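Local coordinates for TouB protein (Pseudomonas stutzeri, PDB 2INC), which is a small ubiquitin-like component of toluene/o-xylene monooxygenase and probably contributes to monooxygenase activity as part of a larger multi-protein assembly, at residues Thr1-Met5 / Leu71-Glu75; Glu9-Gln15 / His35-Val41; Met25-Ala29 / Ile48-Arg52; Val41-Lys47 / Ile79-Asp83. All blocks are in the same frame, centred on the assembly; numbering follows the deposited sequence.

Contact 1. Residues Thr1-Met5 / Leu71-Glu75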
loop_
_atom_site.group_PDB
_atom_site.type_symbol
_atom_site.label_atom_id
_atom_site.label_comp_id
_atom_site.label_asym_id
_atom_site.label_seq_id
_atom_site.Cartn_x
_atom_site.Cartn_y
_atom_site.Cartn_z
ATOM N N THR C 1 32.911 -45.992 31.425
ATOM C CA THR C 1 32.332 -44.829 30.627
ATOM C C THR C 1 31.518 -43.901 31.505
ATOM O O THR C 1 30.556 -44.324 32.127
ATOM C CB THR C 1 31.527 -45.272 29.356
ATOM O OG1 THR C 1 32.299 -44.952 28.191
ATOM C CG2 THR C 1 30.173 -44.563 29.227
ATOM N N PHE C 2 31.919 -42.633 31.562
ATOM C CA PHE C 2 31.411 -41.727 32.599
ATOM C C PHE C 2 31.442 -40.306 32.070
ATOM O O PHE C 2 32.487 -39.826 31.631
ATOM C CB PHE C 2 32.253 -41.854 33.855
ATOM C CG PHE C 2 31.711 -41.105 35.053
ATOM C CD1 PHE C 2 30.700 -41.648 35.840
ATOM C CD2 PHE C 2 32.229 -39.873 35.412
ATOM C CE1 PHE C 2 30.221 -40.974 36.942
ATOM C CE2 PHE C 2 31.752 -39.200 36.535
ATOM C CZ PHE C 2 30.747 -39.750 37.295
ATOM N N PRO C 3 30.274 -39.633 32.072
ATOM C CA PRO C 3 30.236 -38.279 31.511
ATOM C C PRO C 3 30.717 -37.258 32.502
ATOM O O PRO C 3 30.321 -37.259 33.683
ATOM C CB PRO C 3 28.747 -38.071 31.212
ATOM C CG PRO C 3 28.048 -38.893 32.310
ATOM C CD PRO C 3 28.949 -40.100 32.530
ATOM N N ILE C 4 31.602 -36.402 32.039
ATOM C CA ILE C 4 31.891 -35.212 32.798
ATOM C C ILE C 4 31.748 -33.986 31.892
ATOM O O ILE C 4 31.712 -34.099 30.646
ATOM C CB ILE C 4 33.313 -35.246 33.485
ATOM C CG1 ILE C 4 34.422 -35.446 32.457
ATOM C CG2 ILE C 4 33.374 -36.337 34.599
ATOM C CD1 ILE C 4 35.106 -34.204 32.021
ATOM N N MET C 5 31.702 -32.823 32.534
ATOM C CA MET C 5 31.689 -31.501 31.872
ATOM C C MET C 5 33.033 -30.794 32.090
ATOM O O MET C 5 33.457 -30.523 33.227
ATOM C CB MET C 5 30.530 -30.593 32.409
ATOM C CG MET C 5 29.101 -31.212 32.286
ATOM S SD MET C 5 28.709 -31.753 30.619
ATOM C CE MET C 5 26.951 -32.115 30.761
ATOM N N LEU C 71 32.862 -38.489 41.926
ATOM C CA LEU C 71 32.221 -37.549 41.027
ATOM C C LEU C 71 30.765 -37.944 40.861
ATOM O O LEU C 71 30.437 -39.147 40.776
ATOM C CB LEU C 71 32.918 -37.575 39.665
ATOM C CG LEU C 71 34.423 -37.256 39.595
ATOM C CD1 LEU C 71 34.879 -37.363 38.125
ATOM C CD2 LEU C 71 34.814 -35.914 40.249
ATOM N N ARG C 72 29.893 -36.940 40.773
ATOM C CA ARG C 72 28.526 -37.171 40.274
ATOM C C ARG C 72 28.561 -37.210 38.764
ATOM O O ARG C 72 29.290 -36.433 38.148
ATOM C CB ARG C 72 27.600 -36.053 40.744
ATOM C CG ARG C 72 27.494 -36.013 42.265
ATOM C CD ARG C 72 26.917 -34.715 42.784
ATOM N NE ARG C 72 27.707 -33.568 42.393
ATOM C CZ ARG C 72 27.573 -32.353 42.932
ATOM N NH1 ARG C 72 26.683 -32.130 43.903
ATOM N NH2 ARG C 72 28.328 -31.357 42.491
ATOM N N PRO C 73 27.759 -38.091 38.146
ATOM C CA PRO C 73 27.699 -38.065 36.686
ATOM C C PRO C 73 27.485 -36.624 36.207
ATOM O O PRO C 73 26.625 -35.875 36.755
ATOM C CB PRO C 73 26.484 -38.951 36.364
ATOM C CG PRO C 73 26.394 -39.898 37.542
ATOM C CD PRO C 73 26.871 -39.101 38.738
ATOM N N THR C 74 28.312 -36.207 35.257
ATOM C CA THR C 74 28.074 -34.953 34.606
ATOM C C THR C 74 28.686 -33.811 35.459
ATOM O O THR C 74 28.572 -32.644 35.106
ATOM C CB THR C 74 26.504 -34.912 34.380
ATOM O OG1 THR C 74 26.182 -35.230 33.009
ATOM C CG2 THR C 74 25.868 -33.722 34.880
ATOM N N GLU C 75 29.368 -34.165 36.551
ATOM C CA GLU C 75 30.139 -33.212 37.372
ATOM C C GLU C 75 30.991 -32.312 36.490
ATOM O O GLU C 75 31.583 -32.769 35.478
ATOM C CB GLU C 75 31.088 -34.004 38.286
ATOM C CG GLU C 75 31.784 -33.170 39.306
ATOM C CD GLU C 75 30.985 -33.089 40.590
ATOM O OE1 GLU C 75 30.437 -34.142 41.031
ATOM O OE2 GLU C 75 30.926 -31.978 41.157
#
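Phe2 and Met5, near the start of strand 2-8, meet the loop 71-75 at different points. With CG anti to the backbone N (chi1 -172°), the Phe2 side chain runs from CB toward the loop, and contact begins only at the outer ring atoms. CE2 lies 3.7 Å from Leu71 CB, CE1 reaches the ring of Pro73 with 4.0 Å to its CG, and CZ, between them, sits 3.5 Å from Pro73 N. Leu71 CD1 also meets Ile4 CG2, so this one methyl touches both Phe2 and Ile4. Met5 CG lies 3.2 Å from Thr74 O. Two backbone bonds fix the register: Thr74 N donates to Pro3 O at 2.8 Å, and Met5 N donates almost straight (176°) to Glu75 O at 2.9 Å. The type II turn is closed by Glu75 N to Arg72 O and braced by Arg72, which holds the Glu75 carboxylate side-on through NE and NH2; NH2 also forms a salt bridge with Glu55, and NH1 one with an acidic side chain of another protein's chain. Strand 2-8 pairs on one flank with strand 14-19, while the turn leads directly into its parallel neighbour, strand 76-82.

Contact 2. Residues Glu9-Gln15 / His35-Val41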
loop_
_atom_site.group_PDB
_atom_site.type_symbol
_atom_site.label_atom_id
_atom_site.label_comp_id
_atom_site.label_asym_id
_atom_site.label_seq_id
_atom_site.Cartn_x
_atom_site.Cartn_y
_atom_site.Cartn_z
ATOM N N GLU C 9 40.819 -24.391 30.923
ATOM C CA GLU C 9 41.334 -23.058 31.230
ATOM C C GLU C 9 41.539 -22.295 29.945
ATOM O O GLU C 9 42.020 -22.863 28.943
ATOM C CB GLU C 9 42.640 -23.106 32.023
ATOM C CG GLU C 9 43.216 -21.735 32.310
ATOM C CD GLU C 9 44.398 -21.791 33.296
ATOM O OE1 GLU C 9 44.829 -22.902 33.688
ATOM O OE2 GLU C 9 44.893 -20.710 33.665
ATOM N N ARG C 10 41.098 -21.036 29.969
ATOM C CA ARG C 10 41.197 -20.111 28.816
ATOM C C ARG C 10 40.245 -20.369 27.639
ATOM O O ARG C 10 40.210 -19.562 26.699
ATOM C CB ARG C 10 42.641 -20.057 28.302
ATOM C CG ARG C 10 43.623 -19.627 29.375
ATOM C CD ARG C 10 45.012 -19.705 28.814
ATOM N NE ARG C 10 45.166 -18.619 27.863
ATOM C CZ ARG C 10 45.543 -17.390 28.199
ATOM N NH1 ARG C 10 45.860 -17.109 29.475
ATOM N NH2 ARG C 10 45.613 -16.455 27.257
ATOM N N ASP C 11 39.539 -21.503 27.645
ATOM C CA ASP C 11 38.405 -21.706 26.729
ATOM C C ASP C 11 37.201 -20.811 27.161
ATOM O O ASP C 11 37.221 -20.184 28.242
ATOM C CB ASP C 11 37.997 -23.177 26.683
ATOM C CG ASP C 11 37.423 -23.589 25.314
ATOM O OD1 ASP C 11 36.953 -22.722 24.534
ATOM O OD2 ASP C 11 37.424 -24.800 25.006
ATOM N N PHE C 12 36.140 -20.794 26.349
ATOM C CA PHE C 12 34.973 -19.915 26.608
ATOM C C PHE C 12 33.736 -20.705 26.954
ATOM O O PHE C 12 32.726 -20.102 27.303
ATOM C CB PHE C 12 34.645 -19.059 25.381
ATOM C CG PHE C 12 33.803 -19.780 24.360
ATOM C CD1 PHE C 12 32.434 -19.456 24.192
ATOM C CD2 PHE C 12 34.338 -20.808 23.593
ATOM C CE1 PHE C 12 31.634 -20.117 23.255
ATOM C CE2 PHE C 12 33.537 -21.461 22.620
ATOM C CZ PHE C 12 32.170 -21.111 22.474
ATOM N N VAL C 13 33.816 -22.037 26.856
ATOM C CA VAL C 13 32.631 -22.881 26.940
ATOM C C VAL C 13 32.903 -24.156 27.711
ATOM O O VAL C 13 33.980 -24.730 27.600
ATOM C CB VAL C 13 32.107 -23.196 25.526
ATOM C CG1 VAL C 13 33.016 -24.189 24.764
ATOM C CG2 VAL C 13 30.652 -23.636 25.575
ATOM N N ILE C 14 31.923 -24.594 28.499
ATOM C CA ILE C 14 31.968 -25.907 29.161
ATOM C C ILE C 14 31.438 -26.949 28.166
ATOM O O ILE C 14 30.519 -26.666 27.354
ATOM C CB ILE C 14 31.190 -25.887 30.495
ATOM C CG1 ILE C 14 31.629 -24.646 31.338
ATOM C CG2 ILE C 14 31.373 -27.180 31.232
ATOM C CD1 ILE C 14 31.096 -24.601 32.797
ATOM N N GLN C 15 32.083 -28.117 28.144
ATOM C CA GLN C 15 31.765 -29.099 27.121
ATOM C C GLN C 15 31.584 -30.457 27.738
ATOM O O GLN C 15 32.189 -30.755 28.798
ATOM C CB GLN C 15 32.881 -29.194 26.098
ATOM C CG GLN C 15 33.149 -27.916 25.379
ATOM C CD GLN C 15 34.331 -28.043 24.505
ATOM O OE1 GLN C 15 35.483 -27.907 24.977
ATOM N NE2 GLN C 15 34.088 -28.338 23.205
ATOM N N HIS C 35 39.381 -31.314 23.004
ATOM C CA HIS C 35 38.231 -30.507 22.585
ATOM C C HIS C 35 38.491 -29.017 22.763
ATOM O O HIS C 35 37.588 -28.208 22.508
ATOM C CB HIS C 35 36.968 -30.933 23.344
ATOM C CG HIS C 35 36.495 -32.305 22.983
ATOM N ND1 HIS C 35 35.956 -32.613 21.747
ATOM C CD2 HIS C 35 36.523 -33.466 23.679
ATOM C CE1 HIS C 35 35.676 -33.905 21.700
ATOM N NE2 HIS C 35 36.010 -34.445 22.859
ATOM N N SER C 36 39.711 -28.640 23.163
ATOM C CA SER C 36 40.025 -27.233 23.459
ATOM C C SER C 36 41.384 -26.778 22.938
ATOM O O SER C 36 41.458 -25.767 22.231
ATOM C CB SER C 36 39.952 -26.975 24.950
ATOM O OG SER C 36 38.649 -27.312 25.448
ATOM N N ILE C 37 42.454 -27.521 23.280
ATOM C CA ILE C 37 43.824 -27.149 22.845
ATOM C C ILE C 37 43.893 -27.243 21.320
ATOM O O ILE C 37 43.414 -28.240 20.729
ATOM C CB ILE C 37 44.937 -28.023 23.524
ATOM C CG1 ILE C 37 44.944 -27.881 25.059
ATOM C CG2 ILE C 37 46.370 -27.762 22.872
ATOM C CD1 ILE C 37 45.432 -26.535 25.599
ATOM N N ASN C 38 44.470 -26.216 20.681
ATOM C CA ASN C 38 44.517 -26.177 19.219
ATOM C C ASN C 38 43.135 -26.053 18.543
ATOM O O ASN C 38 43.021 -26.216 17.321
ATOM C CB ASN C 38 45.260 -27.399 18.649
ATOM C CG ASN C 38 46.753 -27.306 18.873
ATOM O OD1 ASN C 38 47.360 -26.229 18.667
ATOM N ND2 ASN C 38 47.352 -28.404 19.345
ATOM N N ARG C 39 42.117 -25.752 19.351
ATOM C CA ARG C 39 40.797 -25.453 18.822
ATOM C C ARG C 39 40.433 -23.958 18.710
ATOM O O ARG C 39 40.126 -23.566 17.611
ATOM C CB ARG C 39 39.709 -26.410 19.362
ATOM C CG ARG C 39 39.741 -27.807 18.658
ATOM C CD ARG C 39 38.619 -28.748 19.162
ATOM N NE ARG C 39 38.799 -30.115 18.681
ATOM C CZ ARG C 39 38.261 -30.589 17.558
ATOM N NH1 ARG C 39 37.522 -29.812 16.791
ATOM N NH2 ARG C 39 38.479 -31.844 17.188
ATOM N N ARG C 40 40.368 -23.669 20.005
ATOM C CA ARG C 40 40.407 -22.579 20.761
ATOM C C ARG C 40 41.362 -22.222 21.893
ATOM O O ARG C 40 41.187 -21.202 22.355
ATOM C CB ARG C 40 39.075 -22.431 21.304
ATOM C CG ARG C 40 38.093 -22.464 20.406
ATOM C CD ARG C 40 36.689 -22.565 21.043
ATOM N NE ARG C 40 36.109 -23.738 20.534
ATOM C CZ ARG C 40 35.813 -24.817 21.146
ATOM N NH1 ARG C 40 35.837 -24.975 22.424
ATOM N NH2 ARG C 40 35.336 -25.611 20.412
ATOM N N VAL C 41 42.327 -22.983 22.356
ATOM C CA VAL C 41 43.288 -22.558 23.357
ATOM C C VAL C 41 44.655 -22.975 22.787
ATOM O O VAL C 41 44.766 -24.052 22.155
ATOM C CB VAL C 41 43.018 -23.271 24.699
ATOM C CG1 VAL C 41 43.977 -22.766 25.756
ATOM C CG2 VAL C 41 41.568 -23.053 25.147
HETATM O O HOH W 1 41.989 -19.055 24.732
#
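The connection between strands 2-8 and 14-19 is tied to the long loop after helix 25-33 by a buried carboxylate, that of Asp11. Its OD2 accepts a hydrogen bond from Ser36 OG at 2.8 Å through the anti lone pair and forms a salt bridge with Arg40 NH1 at 3.0 Å. OD1 takes a weak second bond from the same NH1 and accepts from Phe12 N at 2.8 Å, so neighbours on both segments restrain the group, and the arginine would probably stabilise its charge. This is the first hairpin of a ubiquitin-like fold, joined to the segment that follows the helix; another protein's chain lies against both. Arg40 CD lies at the edge of the Phe12 ring, 3.7 Å from CE2; beyond it the bend at chi3 (-121°) directs the guanidinium, its plane nearly perpendicular to the ring, toward Asp11. An aromatic side chain of the other protein makes a cation-pi contact with Arg40. Val41 packs on the backbone beside the carboxylate: CG2 lies 3.6 Å from Asp11 N, and CG1 4.0 Å from Arg10 CB. Nearby, a water donates to Arg10 O at 2.7 Å and weakly to Arg40 O.

Contact 3. Residues Met25-Ala29 / Ile48-Arg52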
loop_
_atom_site.group_PDB
_atom_site.type_symbol
_atom_site.label_atom_id
_atom_site.label_comp_id
_atom_site.label_asym_id
_atom_site.label_seq_id
_atom_site.Cartn_x
_atom_site.Cartn_y
_atom_site.Cartn_z
ATOM N N MET C 25 43.582 -38.816 36.395
ATOM C CA MET C 25 43.378 -37.402 36.076
ATOM C C MET C 25 44.165 -36.930 34.847
ATOM O O MET C 25 43.625 -36.179 34.015
ATOM C CB MET C 25 43.607 -36.508 37.287
ATOM C CG MET C 25 42.611 -36.859 38.416
ATOM S SD MET C 25 40.852 -36.672 37.915
ATOM C CE MET C 25 40.080 -38.010 38.841
ATOM N N ASP C 26 45.409 -37.401 34.709
ATOM C CA ASP C 26 46.214 -37.100 33.544
ATOM C C ASP C 26 45.500 -37.511 32.253
ATOM O O ASP C 26 45.541 -36.775 31.244
ATOM C CB ASP C 26 47.579 -37.845 33.624
ATOM C CG ASP C 26 48.615 -37.102 34.462
ATOM O OD1 ASP C 26 48.384 -35.933 34.815
ATOM O OD2 ASP C 26 49.693 -37.673 34.756
ATOM N N GLN C 27 44.883 -38.692 32.250
ATOM C CA GLN C 27 44.231 -39.175 31.018
ATOM C C GLN C 27 42.874 -38.469 30.780
ATOM O O GLN C 27 42.419 -38.355 29.640
ATOM C CB GLN C 27 44.018 -40.680 31.044
ATOM C CG GLN C 27 45.347 -41.429 31.033
ATOM C CD GLN C 27 45.234 -42.847 31.543
ATOM O OE1 GLN C 27 44.676 -43.102 32.625
ATOM N NE2 GLN C 27 45.786 -43.792 30.767
ATOM N N VAL C 28 42.251 -38.019 31.870
ATOM C CA VAL C 28 41.050 -37.176 31.752
ATOM C C VAL C 28 41.410 -35.857 31.089
ATOM O O VAL C 28 40.743 -35.447 30.140
ATOM C CB VAL C 28 40.410 -36.935 33.121
ATOM C CG1 VAL C 28 39.373 -35.838 33.037
ATOM C CG2 VAL C 28 39.760 -38.218 33.613
ATOM N N ALA C 29 42.466 -35.197 31.581
ATOM C CA ALA C 29 42.898 -33.905 31.032
ATOM C C ALA C 29 43.227 -34.028 29.549
ATOM O O ALA C 29 42.893 -33.143 28.731
ATOM C CB ALA C 29 44.070 -33.346 31.833
ATOM N N ILE C 48 51.750 -28.254 33.072
ATOM C CA ILE C 48 51.103 -29.554 33.237
ATOM C C ILE C 48 49.598 -29.318 33.466
ATOM O O ILE C 48 49.236 -28.402 34.210
ATOM C CB ILE C 48 51.797 -30.362 34.358
ATOM C CG1 ILE C 48 52.942 -31.166 33.713
ATOM C CG2 ILE C 48 50.816 -31.244 35.138
ATOM C CD1 ILE C 48 53.982 -31.690 34.657
ATOM N N LEU C 49 48.757 -30.096 32.776
ATOM C CA LEU C 49 47.295 -29.974 32.922
ATOM C C LEU C 49 46.825 -30.676 34.169
ATOM O O LEU C 49 47.055 -31.887 34.335
ATOM C CB LEU C 49 46.550 -30.582 31.726
ATOM C CG LEU C 49 46.897 -30.027 30.359
ATOM C CD1 LEU C 49 46.017 -30.648 29.292
ATOM C CD2 LEU C 49 46.745 -28.526 30.395
ATOM N N ARG C 50 46.172 -29.938 35.056
ATOM C CA ARG C 50 45.602 -30.543 36.270
ATOM C C ARG C 50 44.053 -30.597 36.218
ATOM O O ARG C 50 43.437 -29.867 35.426
ATOM C CB ARG C 50 46.105 -29.780 37.497
ATOM C CG ARG C 50 47.650 -29.895 37.640
ATOM C CD ARG C 50 48.088 -31.368 37.736
ATOM N NE ARG C 50 47.469 -32.060 38.874
ATOM C CZ ARG C 50 47.738 -31.812 40.159
ATOM N NH1 ARG C 50 48.620 -30.879 40.488
ATOM N NH2 ARG C 50 47.116 -32.492 41.116
ATOM N N VAL C 51 43.444 -31.451 37.045
ATOM C CA VAL C 51 41.968 -31.545 37.154
ATOM C C VAL C 51 41.477 -31.082 38.544
ATOM O O VAL C 51 41.905 -31.641 39.556
ATOM C CB VAL C 51 41.482 -33.000 36.870
ATOM C CG1 VAL C 51 39.946 -33.083 36.858
ATOM C CG2 VAL C 51 42.020 -33.505 35.547
ATOM N N ARG C 52 40.604 -30.063 38.615
ATOM C CA ARG C 52 39.917 -29.778 39.886
ATOM C C ARG C 52 38.406 -29.744 39.757
ATOM O O ARG C 52 37.860 -29.373 38.703
ATOM C CB ARG C 52 40.409 -28.516 40.581
ATOM C CG ARG C 52 40.405 -27.329 39.739
ATOM C CD ARG C 52 40.413 -26.018 40.526
ATOM N NE ARG C 52 40.228 -24.974 39.521
ATOM C CZ ARG C 52 40.628 -23.711 39.638
ATOM N NH1 ARG C 52 41.240 -23.297 40.750
ATOM N NH2 ARG C 52 40.415 -22.859 38.633
HETATM O O HOH W 2 48.389 -33.766 32.923
#
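Val51 wedges its two methyl groups against the first turn of helix 25-33, and this is where the contact is tight. CG2 touches Met25 O at 3.5 Å and Met25 CB at 3.8 Å, and its outer reach extends to Val28 CG1 and Ala29 CB. CG1, anti to the backbone N (chi1 -175°), is turned instead to the sulfur, lying 3.8 Å from Met25 SD. The methionine chain bends at chi2 and again at chi3, crossing the valine at about a right angle, so that CB and SD both border it. One turn further along the helix, Ala29 CB meets Leu49 CB at 3.7 Å; the short side chain lets the helix come close to the strand here, and Leu49 CD1 continues past it to 4.0 Å from Ala29 O. The short helix and strand axes approach to 7.6 Å and cross at 104°, placing the helix across the sheet as in the beta-grasp fold of ubiquitin, where the single helix packs on one face of a mixed sheet. Ala29 also touches Ile79 on strand 76-82, and Met25 reaches Phe60 on strand 59-60. The looser side is polar. Asp26 approaches strand 48-53 no closer than 4.3 Å, from OD1 to Leu49 O, and a water spans the gap, donating to Asp26 OD1 and, at 2.7 Å, to Leu49 O. The same carboxylate oxygen forms a salt bridge with Arg62, and the Arg50 and Arg52 side chains start out from the strand on the side away from the helix.

Contact 4. Residues Val41-Lys47 / Ile79-Asp83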
loop_
_atom_site.group_PDB
_atom_site.type_symbol
_atom_site.label_atom_id
_atom_site.label_comp_id
_atom_site.label_asym_id
_atom_site.label_seq_id
_atom_site.Cartn_x
_atom_site.Cartn_y
_atom_site.Cartn_z
ATOM N N VAL C 41 42.327 -22.983 22.356
ATOM C CA VAL C 41 43.288 -22.558 23.357
ATOM C C VAL C 41 44.655 -22.975 22.787
ATOM O O VAL C 41 44.766 -24.052 22.155
ATOM C CB VAL C 41 43.018 -23.271 24.699
ATOM C CG1 VAL C 41 43.977 -22.766 25.756
ATOM C CG2 VAL C 41 41.568 -23.053 25.147
ATOM N N HIS C 42 45.667 -22.112 22.951
ATOM C CA HIS C 42 47.041 -22.435 22.501
ATOM C C HIS C 42 47.643 -23.385 23.518
ATOM O O HIS C 42 47.386 -23.228 24.701
ATOM C CB HIS C 42 47.947 -21.204 22.460
ATOM C CG HIS C 42 47.492 -20.111 21.539
ATOM N ND1 HIS C 42 46.743 -19.034 21.975
ATOM C CD2 HIS C 42 47.700 -19.917 20.212
ATOM C CE1 HIS C 42 46.510 -18.223 20.954
ATOM N NE2 HIS C 42 47.074 -18.739 19.872
ATOM N N PRO C 43 48.478 -24.348 23.063
ATOM C CA PRO C 43 49.275 -25.202 23.969
ATOM C C PRO C 43 50.129 -24.392 24.963
ATOM O O PRO C 43 50.483 -23.219 24.698
ATOM C CB PRO C 43 50.216 -25.942 23.022
ATOM C CG PRO C 43 49.511 -25.946 21.683
ATOM C CD PRO C 43 48.712 -24.666 21.635
ATOM N N GLN C 44 50.444 -25.005 26.101
ATOM C CA GLN C 44 51.399 -24.434 27.035
ATOM C C GLN C 44 52.326 -25.565 27.486
ATOM O O GLN C 44 52.114 -26.130 28.570
ATOM C CB GLN C 44 50.701 -23.828 28.243
ATOM C CG GLN C 44 49.889 -22.595 27.949
ATOM C CD GLN C 44 49.455 -21.869 29.215
ATOM O OE1 GLN C 44 50.174 -21.855 30.221
ATOM N NE2 GLN C 44 48.263 -21.260 29.173
ATOM N N PRO C 45 53.365 -25.891 26.668
ATOM C CA PRO C 45 54.169 -27.100 26.957
ATOM C C PRO C 45 55.189 -26.911 28.098
ATOM O O PRO C 45 55.843 -27.865 28.508
ATOM C CB PRO C 45 54.839 -27.434 25.608
ATOM C CG PRO C 45 54.404 -26.325 24.623
ATOM C CD PRO C 45 53.861 -25.187 25.470
ATOM N N GLU C 46 55.295 -25.696 28.613
ATOM C CA GLU C 46 55.990 -25.447 29.870
ATOM C C GLU C 46 55.108 -25.795 31.083
ATOM O O GLU C 46 55.534 -25.614 32.231
ATOM C CB GLU C 46 56.368 -23.968 29.948
ATOM C CG GLU C 46 57.527 -23.544 29.026
ATOM C CD GLU C 46 58.859 -23.431 29.770
ATOM O OE1 GLU C 46 58.901 -22.750 30.833
ATOM O OE2 GLU C 46 59.860 -24.023 29.290
ATOM N N LYS C 47 53.888 -26.286 30.832
ATOM C CA LYS C 47 52.891 -26.478 31.897
ATOM C C LYS C 47 52.337 -27.896 31.941
ATOM O O LYS C 47 52.448 -28.649 30.986
ATOM C CB LYS C 47 51.748 -25.464 31.741
ATOM C CG LYS C 47 52.174 -24.013 31.941
ATOM C CD LYS C 47 52.296 -23.689 33.424
ATOM C CE LYS C 47 52.715 -22.246 33.614
ATOM N NZ LYS C 47 52.476 -21.792 34.995
ATOM N N ILE C 79 39.938 -27.754 34.052
ATOM C CA ILE C 79 41.184 -28.346 33.583
ATOM C C ILE C 79 42.096 -27.155 33.452
ATOM O O ILE C 79 41.887 -26.255 32.599
ATOM C CB ILE C 79 41.055 -29.143 32.260
ATOM C CG1 ILE C 79 39.944 -30.180 32.344
ATOM C CG2 ILE C 79 42.338 -29.952 31.985
ATOM C CD1 ILE C 79 38.606 -29.576 32.127
ATOM N N ILE C 80 43.071 -27.114 34.358
ATOM C CA ILE C 80 43.933 -25.943 34.521
ATOM C C ILE C 80 45.428 -26.231 34.215
ATOM O O ILE C 80 45.903 -27.359 34.394
ATOM C CB ILE C 80 43.747 -25.320 35.936
ATOM C CG1 ILE C 80 44.114 -26.342 36.999
ATOM C CG2 ILE C 80 42.268 -24.901 36.134
ATOM C CD1 ILE C 80 43.989 -25.853 38.453
ATOM N N PHE C 81 46.129 -25.210 33.715
ATOM C CA PHE C 81 47.587 -25.247 33.487
ATOM C C PHE C 81 48.329 -25.007 34.793
ATOM O O PHE C 81 48.187 -23.941 35.431
ATOM C CB PHE C 81 48.011 -24.183 32.475
ATOM C CG PHE C 81 47.404 -24.367 31.133
ATOM C CD1 PHE C 81 47.970 -25.228 30.219
ATOM C CD2 PHE C 81 46.230 -23.707 30.800
ATOM C CE1 PHE C 81 47.403 -25.429 28.977
ATOM C CE2 PHE C 81 45.662 -23.886 29.564
ATOM C CZ PHE C 81 46.240 -24.758 28.643
ATOM N N MET C 82 49.117 -26.009 35.185
ATOM C CA MET C 82 50.028 -25.873 36.327
ATOM C C MET C 82 51.466 -26.386 36.033
ATOM O O MET C 82 51.746 -26.972 34.972
ATOM C CB MET C 82 49.424 -26.575 37.540
ATOM C CG MET C 82 48.357 -25.772 38.206
ATOM S SD MET C 82 47.542 -26.798 39.424
ATOM C CE MET C 82 48.393 -26.292 40.940
ATOM N N ASP C 83 52.374 -26.177 36.978
ATOM C CA ASP C 83 53.731 -26.759 36.858
ATOM C C ASP C 83 54.074 -27.733 37.981
ATOM O O ASP C 83 53.194 -28.243 38.675
ATOM C CB ASP C 83 54.753 -25.637 36.797
ATOM C CG ASP C 83 54.348 -24.467 37.643
ATOM O OD1 ASP C 83 54.412 -23.314 37.148
ATOM O OD2 ASP C 83 53.910 -24.719 38.790
#
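Phe81 has the largest surface buried here, and the loop 41-47 supplies Gln44 and Lys47 to cover it. The amide of Gln44 lies stacked on one face of the ring, the two planes only 8° apart. NE2 is offset toward the rim, 3.6 Å from Phe81 CD2, while CG makes a CH-pi contact 4.1 Å from the ring centroid. Beyond CG the glutamine chain is extended (chi2 -168°), which carries the flat group across the ring so that CB touches Phe81 CE1 at 3.7 Å at one end and NE2 passes over the other side. Lys47 CB lies near the ring plane, at its edge, and 4.0 Å from Phe81 CB, where the ring joins the backbone. The lysine chain then turns at chi2 (-79°) and follows the backbone of strand 76-82 toward the chain terminus, CD passing 3.7 Å from Met82 O. The ammonium group ends beside Asp83, where NZ donates to OD1 at 3.3 Å in a salt bridge, approaching from above the carboxylate plane. A type I turn, Gln44 to Lys47, presents both side chains to the same strand, while Ile37 and Leu49 also touch Phe81. The contact thus passes from amide-on-ring stacking, an interaction of dispersion and weak electrostatics between uncharged groups, to a long ion pair at the exposed terminal residue, where solvent would probably weaken the attraction.

How the contacts relate
All four contacts serve one beta-grasp domain, and each reaches its mixed sheet. Contacts 1 and 4 lie on opposite sides of the chain's centre, about 23 Å apart between centres, toward the two ends of strand 76-82; contact 3, nearest the middle, sets the helix on the sheet. Contacts 3 and 4, about 10 Å apart, are joined by the pairing of strands 48-53 and 76-82. Contacts 2 and 4 share Val41 and meet again where Glu9 bonds to Phe81 N. Along the chain, contact 1 encloses contacts 2 and 3, which cross each other, and contact 4 crosses both 1 and 3. This interleaving ties early and late segments into one compact unit.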